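Local coordinates for DUF1611 domain-containing protein (Anabaena variabilis, PDB 2OBN) that is of unknown function but pairs a Rossmann-like domain with a P-loop NTPase-like domain, and so may bind a nucleotide, at residues Arg153-Val158 / Tyr226-Ile231. The protein carries 2 engineered substitutions. Numbering follows the deposited sequence.
Sequences RRVLTV and YDILHI
Arg153 to Leu156 pair in parallel with Ile228 to Ile231, the strand axes 4.7 Å apart at an angle of 17°, and Arg153 and Val155 use both their N-H and C=O groups toward the partner strand. Arg153 N donates to Asp227 O, and Leu229 N returns a bond to Arg153 O at 2.8 Å. Val155 N then meets Leu229 O almost straight, with 177° at the hydrogen, while Ile231 N reaches Val155 O at a more bent 147°. Past this last bond the strands part: Thr157 N is 3.5 Å from Ile231 O, and a water donates to both Val155 O and Ile231 O, bridging the opening. On one face, Val155 CG2 lies 3.7 Å from Ile228 CD1. Ile228 holds CG1 anti to its backbone N, which sends the extended chain diagonally across to the valine on the neighbouring strand; Val346 of helix 340-347 covers both. Beta-branched residues suit such inner strands, being compact and at ease in extended backbone. On the other face, Leu156 CD1 lies 3.9 Å from Ile231 CG2, and Leu248 of helix 245-252 packs on both residues. The arginines begin on opposite faces, but only their CB atoms stay near the partner strand. Thr157 OG1 bonds Ser170 of helix 166-179, tying the strand end to the next helix. This is an inner pairing of the parallel sheet in a P-loop-type alpha/beta domain, strand 153-159 having 228-231 on one side and 256-262 on the other. Backbone bonds set the register and helices seal apolar branches on both faces; Arg153 leads its charge out to the C-terminal carboxylate of Asn349 in a salt bridge, whereas the buried guanidinium of Arg154, its chain bent at chi3, is satisfied by the Gln253 carbonyl oxygen.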
ATOM      1  N   ARG B 153      24.165   4.846  -4.513  1.00 41.12           N
ATOM      2  CA  ARG B 153      23.728   3.716  -3.685  1.00 41.38           C
ATOM      3  C   ARG B 153      22.384   4.127  -3.087  1.00 39.90           C
ATOM      4  O   ARG B 153      22.128   5.325  -2.861  1.00 38.03           O
ATOM      5  CB  ARG B 153      24.731   3.390  -2.583  1.00 40.55           C
ATOM      6  CG  ARG B 153      25.913   2.549  -3.053  1.00 43.35           C
ATOM      7  CD  ARG B 153      26.815   2.229  -1.876  1.00 50.53           C
ATOM      8  NE  ARG B 153      27.680   1.071  -2.119  1.00 50.67           N
ATOM      9  CZ  ARG B 153      28.816   1.097  -2.804  1.00 54.01           C
ATOM     10  NH1 ARG B 153      29.258   2.217  -3.363  1.00 59.70           N
ATOM     11  NH2 ARG B 153      29.505  -0.022  -2.954  1.00 58.74           N
ATOM     12  N   ARG B 154      21.525   3.135  -2.879  1.00 38.67           N
ATOM     13  CA  ARG B 154      20.200   3.342  -2.323  1.00 37.89           C
ATOM     14  C   ARG B 154      20.009   2.314  -1.211  1.00 38.73           C
ATOM     15  O   ARG B 154      19.815   1.124  -1.465  1.00 39.21           O
ATOM     16  CB  ARG B 154      19.144   3.241  -3.409  1.00 36.39           C
ATOM     17  CG  ARG B 154      19.370   4.261  -4.531  1.00 36.95           C
ATOM     18  CD  ARG B 154      18.451   4.098  -5.685  1.00 35.57           C
ATOM     19  NE  ARG B 154      18.544   2.784  -6.311  1.00 36.80           N
ATOM     20  CZ  ARG B 154      19.480   2.401  -7.174  1.00 38.64           C
ATOM     21  NH1 ARG B 154      20.446   3.224  -7.553  1.00 43.34           N
ATOM     22  NH2 ARG B 154      19.441   1.162  -7.673  1.00 37.55           N
ATOM     23  N   VAL B 155      20.102   2.810   0.021  1.00 39.08           N
ATOM     24  CA  VAL B 155      20.048   2.007   1.222  1.00 38.64           C
ATOM     25  C   VAL B 155      18.735   2.228   1.952  1.00 38.82           C
ATOM     26  O   VAL B 155      18.421   3.351   2.363  1.00 37.73           O
ATOM     27  CB  VAL B 155      21.207   2.382   2.188  1.00 39.90           C
ATOM     28  CG1 VAL B 155      21.288   1.389   3.354  1.00 36.99           C
ATOM     29  CG2 VAL B 155      22.548   2.445   1.430  1.00 41.21           C
ATOM     30  N   LEU B 156      17.977   1.142   2.085  1.00 37.26           N
ATOM     31  CA  LEU B 156      16.716   1.138   2.785  1.00 37.66           C
ATOM     32  C   LEU B 156      16.848   0.387   4.110  1.00 37.71           C
ATOM     33  O   LEU B 156      17.361  -0.736   4.153  1.00 35.16           O
ATOM     34  CB  LEU B 156      15.651   0.424   1.943  1.00 38.24           C
ATOM     35  CG  LEU B 156      14.274   0.233   2.595  1.00 39.13           C
ATOM     36  CD1 LEU B 156      13.646   1.601   2.896  1.00 38.31           C
ATOM     37  CD2 LEU B 156      13.360  -0.604   1.695  1.00 38.04           C
ATOM     38  N   THR B 157      16.381   1.015   5.187  1.00 37.22           N
ATOM     39  CA  THR B 157      16.297   0.344   6.462  1.00 37.00           C
ATOM     40  C   THR B 157      14.981  -0.404   6.449  1.00 37.14           C
ATOM     41  O   THR B 157      13.966   0.118   5.982  1.00 36.34           O
ATOM     42  CB  THR B 157      16.379   1.306   7.673  1.00 37.44           C
ATOM     43  OG1 THR B 157      15.668   2.512   7.390  1.00 35.59           O
ATOM     44  CG2 THR B 157      17.828   1.648   7.967  1.00 35.73           C
ATOM     45  N   VAL B 158      15.033  -1.655   6.892  1.00 38.31           N
ATOM     46  CA  VAL B 158      13.863  -2.528   6.987  1.00 37.99           C
ATOM     47  C   VAL B 158      13.840  -3.018   8.427  1.00 38.28           C
ATOM     48  O   VAL B 158      14.859  -2.910   9.111  1.00 40.84           O
ATOM     49  CB  VAL B 158      13.905  -3.677   5.923  1.00 38.46           C
ATOM     50  CG1 VAL B 158      13.845  -3.075   4.517  1.00 40.18           C
ATOM     51  CG2 VAL B 158      15.147  -4.542   6.045  1.00 35.10           C
ATOM     52  N   TYR B 226      23.660  12.691  -5.608  1.00 40.21           N
ATOM     53  CA  TYR B 226      24.331  12.196  -4.422  1.00 39.60           C
ATOM     54  C   TYR B 226      25.018  10.863  -4.704  1.00 38.78           C
ATOM     55  O   TYR B 226      24.709  10.189  -5.691  1.00 37.48           O
ATOM     56  CB  TYR B 226      23.308  12.107  -3.257  1.00 41.14           C
ATOM     57  CG  TYR B 226      22.788  13.474  -2.827  1.00 39.58           C
ATOM     58  CD1 TYR B 226      21.691  14.055  -3.448  1.00 40.96           C
ATOM     59  CD2 TYR B 226      23.427  14.198  -1.832  1.00 42.65           C
ATOM     60  CE1 TYR B 226      21.232  15.328  -3.080  1.00 38.93           C
ATOM     61  CE2 TYR B 226      22.981  15.460  -1.454  1.00 41.43           C
ATOM     62  CZ  TYR B 226      21.883  16.016  -2.080  1.00 42.33           C
ATOM     63  OH  TYR B 226      21.456  17.266  -1.694  1.00 42.39           O
ATOM     64  N   ASP B 227      25.980  10.521  -3.853  1.00 38.38           N
ATOM     65  CA  ASP B 227      26.677   9.238  -3.917  1.00 38.12           C
ATOM     66  C   ASP B 227      25.815   8.172  -3.226  1.00 36.82           C
ATOM     67  O   ASP B 227      25.857   7.005  -3.578  1.00 35.61           O
ATOM     68  CB  ASP B 227      28.009   9.300  -3.156  1.00 36.87           C
ATOM     69  CG  ASP B 227      28.948  10.332  -3.692  1.00 37.28           C
ATOM     70  OD1 ASP B 227      29.000  10.515  -4.936  1.00 43.45           O
ATOM     71  OD2 ASP B 227      29.657  10.957  -2.869  1.00 35.64           O
ATOM     72  N   ILE B 228      25.065   8.588  -2.217  1.00 36.63           N
ATOM     73  CA  ILE B 228      24.244   7.667  -1.453  1.00 38.37           C
ATOM     74  C   ILE B 228      22.934   8.281  -0.957  1.00 38.47           C
ATOM     75  O   ILE B 228      22.906   9.407  -0.451  1.00 37.32           O
ATOM     76  CB  ILE B 228      25.045   7.079  -0.253  1.00 38.71           C
ATOM     77  CG1 ILE B 228      24.226   6.021   0.498  1.00 38.39           C
ATOM     78  CG2 ILE B 228      25.536   8.191   0.690  1.00 40.11           C
ATOM     79  CD1 ILE B 228      25.043   5.224   1.554  1.00 39.14           C
ATOM     80  N   LEU B 229      21.852   7.525  -1.137  1.00 39.12           N
ATOM     81  CA  LEU B 229      20.536   7.886  -0.624  1.00 38.11           C
ATOM     82  C   LEU B 229      20.198   6.936   0.511  1.00 37.48           C
ATOM     83  O   LEU B 229      20.357   5.722   0.370  1.00 38.21           O
ATOM     84  CB  LEU B 229      19.458   7.817  -1.713  1.00 39.35           C
ATOM     85  CG  LEU B 229      19.242   9.072  -2.577  1.00 40.13           C
ATOM     86  CD1 LEU B 229      20.490   9.579  -3.194  1.00 45.72           C
ATOM     87  CD2 LEU B 229      18.214   8.806  -3.632  1.00 37.13           C
ATOM     88  N   HIS B 230      19.754   7.501   1.636  1.00 36.82           N
ATOM     89  CA  HIS B 230      19.307   6.735   2.803  1.00 38.06           C
ATOM     90  C   HIS B 230      17.788   6.870   2.919  1.00 38.01           C
ATOM     91  O   HIS B 230      17.285   7.876   3.418  1.00 37.67           O
ATOM     92  CB  HIS B 230      19.963   7.260   4.083  1.00 38.66           C
ATOM     93  CG  HIS B 230      21.454   7.331   4.003  1.00 37.72           C
ATOM     94  ND1 HIS B 230      22.273   6.312   4.434  1.00 36.76           N
ATOM     95  CD2 HIS B 230      22.272   8.289   3.505  1.00 38.53           C
ATOM     96  CE1 HIS B 230      23.534   6.646   4.215  1.00 39.65           C
ATOM     97  NE2 HIS B 230      23.561   7.843   3.654  1.00 37.43           N
ATOM     98  N   ILE B 231      17.062   5.864   2.445  1.00 38.43           N
ATOM     99  CA  ILE B 231      15.611   5.889   2.498  1.00 38.42           C
ATOM    100  C   ILE B 231      15.090   5.391   3.868  1.00 38.09           C
ATOM    101  O   ILE B 231      15.362   4.254   4.281  1.00 37.42           O
ATOM    102  CB  ILE B 231      14.973   5.079   1.342  1.00 38.30           C
ATOM    103  CG1 ILE B 231      15.451   5.571  -0.043  1.00 39.56           C
ATOM    104  CG2 ILE B 231      13.432   5.175   1.404  1.00 40.85           C
ATOM    105  CD1 ILE B 231      16.683   4.910  -0.605  1.00 40.84           C
TER
HETATM  106  O   HOH W   1      18.406   4.105   5.148  1.00 21.76           O